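Local coordinates for protein cyanuric acid amidohydrolase (Azorhizobium caulinodans, PDB 4NQ3) that catalyses the hydrolytic opening of the s-triazine ring of cyanuric acid, giving carboxybiuret, which decarboxylates spontaneously to biuret, at residues A[133-138]-A[193-198]. Sequence-based numbering, arbitrary orientation.
Sequences QAVRRA and LGIALA. With SO4 (sulfate ion), chain F.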
ATOM      1  N   GLN A 133       2.667 -22.835 -29.590  1.00 26.45           N
ATOM      2  CA  GLN A 133       2.657 -24.278 -29.784  1.00 29.74           C
ATOM      3  C   GLN A 133       1.657 -24.910 -28.827  1.00 30.93           C
ATOM      4  O   GLN A 133       0.862 -25.761 -29.234  1.00 36.05           O
ATOM      5  CB  GLN A 133       4.057 -24.876 -29.600  1.00 38.02           C
ATOM      6  CG  GLN A 133       4.881 -24.947 -30.908  1.00 50.89           C
ATOM      7  CD  GLN A 133       6.417 -24.969 -30.688  1.00 74.69           C
ATOM      8  OE1 GLN A 133       6.911 -25.072 -29.553  1.00 65.53           O
ATOM      9  NE2 GLN A 133       7.170 -24.833 -31.787  1.00 84.80           N
ATOM     10  N   ALA A 134       1.721 -24.531 -27.549  1.00 31.04           N
ATOM     11  CA  ALA A 134       0.783 -25.054 -26.560  1.00 20.48           C
ATOM     12  C   ALA A 134      -0.684 -24.751 -26.900  1.00 32.90           C
ATOM     13  O   ALA A 134      -1.561 -25.625 -26.783  1.00 28.06           O
ATOM     14  CB  ALA A 134       1.111 -24.507 -25.200  1.00 18.96           C
ATOM     15  N   VAL A 135      -0.954 -23.525 -27.348  1.00 29.90           N
ATOM     16  CA  VAL A 135      -2.323 -23.156 -27.691  1.00 28.77           C
ATOM     17  C   VAL A 135      -2.842 -23.992 -28.849  1.00 29.99           C
ATOM     18  O   VAL A 135      -4.031 -24.330 -28.885  1.00 33.19           O
ATOM     19  CB  VAL A 135      -2.453 -21.691 -28.062  1.00 22.25           C
ATOM     20  CG1 VAL A 135      -3.865 -21.404 -28.479  1.00 23.05           C
ATOM     21  CG2 VAL A 135      -2.080 -20.838 -26.885  1.00 21.36           C
ATOM     22  N   ARG A 136      -1.962 -24.343 -29.788  1.00 30.19           N
ATOM     23  CA  ARG A 136      -2.384 -25.208 -30.888  1.00 29.06           C
ATOM     24  C   ARG A 136      -2.773 -26.588 -30.323  1.00 30.53           C
ATOM     25  O   ARG A 136      -3.844 -27.120 -30.654  1.00 37.09           O
ATOM     26  CB  ARG A 136      -1.297 -25.308 -31.958  1.00 28.14           C
ATOM     27  CG  ARG A 136      -1.201 -24.073 -32.859  1.00 36.98           C
ATOM     28  CD  ARG A 136       0.036 -24.158 -33.759  1.00 51.28           C
ATOM     29  NE  ARG A 136       0.417 -22.882 -34.387  1.00 61.81           N
ATOM     30  CZ  ARG A 136       1.630 -22.324 -34.276  1.00 63.06           C
ATOM     31  NH1 ARG A 136       2.588 -22.922 -33.565  1.00 60.11           N
ATOM     32  NH2 ARG A 136       1.897 -21.168 -34.880  1.00 62.80           N
ATOM     33  N   ARG A 137      -1.935 -27.141 -29.445  1.00 29.17           N
ATOM     34  CA  ARG A 137      -2.232 -28.413 -28.787  1.00 23.54           C
ATOM     35  C   ARG A 137      -3.550 -28.386 -28.042  1.00 28.52           C
ATOM     36  O   ARG A 137      -4.374 -29.272 -28.223  1.00 29.39           O
ATOM     37  CB  ARG A 137      -1.112 -28.806 -27.824  1.00 31.92           C
ATOM     38  CG  ARG A 137       0.062 -29.506 -28.495  1.00 34.48           C
ATOM     39  CD  ARG A 137       1.106 -29.938 -27.492  1.00 33.25           C
ATOM     40  NE  ARG A 137       2.070 -28.869 -27.279  1.00 39.75           N
ATOM     41  CZ  ARG A 137       2.451 -28.439 -26.087  1.00 44.25           C
ATOM     42  NH1 ARG A 137       1.929 -28.978 -24.991  1.00 54.96           N
ATOM     43  NH2 ARG A 137       3.337 -27.460 -25.993  1.00 40.33           N
ATOM     44  N   ALA A 138      -3.765 -27.374 -27.210  1.00 23.15           N
ATOM     45  CA  ALA A 138      -5.016 -27.307 -26.468  1.00 25.40           C
ATOM     46  C   ALA A 138      -6.221 -27.200 -27.407  1.00 28.43           C
ATOM     47  O   ALA A 138      -7.265 -27.806 -27.149  1.00 27.30           O
ATOM     48  CB  ALA A 138      -5.000 -26.141 -25.514  1.00 27.19           C
ATOM     49  N   LEU A 193       0.794 -12.598 -27.554  1.00 23.94           N
ATOM     50  CA  LEU A 193       1.168 -12.639 -28.964  1.00 26.11           C
ATOM     51  C   LEU A 193       1.232 -14.080 -29.431  1.00 26.44           C
ATOM     52  O   LEU A 193       0.900 -14.395 -30.572  1.00 28.80           O
ATOM     53  CB  LEU A 193       2.502 -11.943 -29.189  1.00 22.76           C
ATOM     54  CG  LEU A 193       2.265 -10.446 -29.072  1.00 28.99           C
ATOM     55  CD1 LEU A 193       3.567  -9.660 -29.077  1.00 24.62           C
ATOM     56  CD2 LEU A 193       1.309 -10.014 -30.164  1.00 23.44           C
ATOM     57  N   GLY A 194       1.659 -14.963 -28.532  1.00 26.73           N
ATOM     58  CA  GLY A 194       1.682 -16.389 -28.809  1.00 22.13           C
ATOM     59  C   GLY A 194       0.282 -16.894 -29.110  1.00 28.43           C
ATOM     60  O   GLY A 194       0.089 -17.629 -30.087  1.00 27.22           O
ATOM     61  N   ILE A 195      -0.697 -16.493 -28.296  1.00 20.15           N
ATOM     62  CA  ILE A 195      -2.082 -16.828 -28.578  1.00 27.75           C
ATOM     63  C   ILE A 195      -2.502 -16.240 -29.926  1.00 33.39           C
ATOM     64  O   ILE A 195      -3.148 -16.910 -30.750  1.00 35.80           O
ATOM     65  CB  ILE A 195      -3.026 -16.312 -27.475  1.00 26.85           C
ATOM     66  CG1 ILE A 195      -2.796 -17.097 -26.187  1.00 24.43           C
ATOM     67  CG2 ILE A 195      -4.483 -16.459 -27.883  1.00 19.90           C
ATOM     68  CD1 ILE A 195      -3.414 -16.458 -24.984  1.00 20.59           C
ATOM     69  N   ALA A 196      -2.113 -14.991 -30.158  1.00 31.42           N
ATOM     70  CA  ALA A 196      -2.488 -14.325 -31.394  1.00 33.80           C
ATOM     71  C   ALA A 196      -1.894 -15.112 -32.562  1.00 37.70           C
ATOM     72  O   ALA A 196      -2.584 -15.446 -33.534  1.00 39.18           O
ATOM     73  CB  ALA A 196      -2.007 -12.863 -31.397  1.00 27.91           C
ATOM     74  N   LEU A 197      -0.618 -15.447 -32.428  1.00 33.69           N
ATOM     75  CA  LEU A 197       0.086 -16.159 -33.469  1.00 29.25           C
ATOM     76  C   LEU A 197      -0.612 -17.479 -33.751  1.00 31.15           C
ATOM     77  O   LEU A 197      -0.710 -17.906 -34.889  1.00 40.29           O
ATOM     78  CB  LEU A 197       1.538 -16.388 -33.069  1.00 30.52           C
ATOM     79  CG  LEU A 197       2.317 -17.227 -34.076  1.00 29.86           C
ATOM     80  CD1 LEU A 197       2.200 -16.596 -35.428  1.00 31.58           C
ATOM     81  CD2 LEU A 197       3.763 -17.328 -33.645  1.00 31.24           C
ATOM     82  N   ALA A 198      -1.081 -18.138 -32.703  1.00 29.80           N
ATOM     83  CA  ALA A 198      -1.679 -19.452 -32.854  1.00 29.29           C
ATOM     84  C   ALA A 198      -3.074 -19.384 -33.477  1.00 29.86           C
ATOM     85  O   ALA A 198      -3.527 -20.351 -34.101  1.00 32.31           O
ATOM     86  CB  ALA A 198      -1.736 -20.157 -31.499  1.00 30.77           C
TER
HETATM   87  S   SO4 F 404       0.299 -31.038 -23.314  0.72 71.74           S
HETATM   88  O1  SO4 F 404       0.274 -31.059 -24.780  0.72 72.99           O
HETATM   89  O2  SO4 F 404       1.261 -32.005 -22.784  0.72 72.49           O
HETATM   90  O3  SO4 F 404       0.714 -29.711 -22.874  0.72 67.28           O
HETATM   91  O4  SO4 F 404      -1.041 -31.362 -22.814  0.72 70.19           O
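Val135 and Ala198 make the closest side-chain approach of this contact between helix 125-141 and helix 180-199. The bonds from CA to CB of both residues point at the opposite helix. Their CB atoms meet at 3.8 Å, and Val135 CG1 also packs on the Ala198 methyl. The other branch, Val135 CG2, lies anti to the carbonyl carbon and touches Ile195 CG1 at 3.9 Å. The two side chains cross there at about a right angle. Val135 thus bridges Ile195 and Ala198, three positions apart on the helix. The backbones come nearest at Arg136 and Ala198, whose CA atoms are 6.1 Å apart.

Arg136 lies at the exposed border of the contact. Its chain is extended from CG to NE and reaches across to the second helix. Arg136 CG passes Ala198 CB at 4.2 Å. Farther out, Arg136 NH2 lies 4.0 Å from Leu197 CG, and the guanidinium is oblique to it. This is a van der Waals contact with the branching carbon of Leu197.

Arg137 does not touch 193-198. Its NH1 gives a hydrogen bond to sulfate O1 (2.7 Å, N-H...O angle 164°), and the ion lies at the guanidinium edge. The sulfate probably comes from the crystallisation liquor. Arg137 NH1 also bonds the backbone O of His113, whose N holds the same sulfate.

The short segments approach to 8.6 Å between axes and cross at -53°. Beneath them, Val135 rests on Ile236 and Val153, and Ile195 on Val153, Val155, Ala223 and Cys225. The two side chains thus pack on strands 235-242, 150-157 and 223-227 of a four-stranded mixed sheet. This helix pair packed on a sheet lies in the region assigned by prediction to repeat unit B, one of the three similarly folded units of the cyclic amide hydrolase monomer.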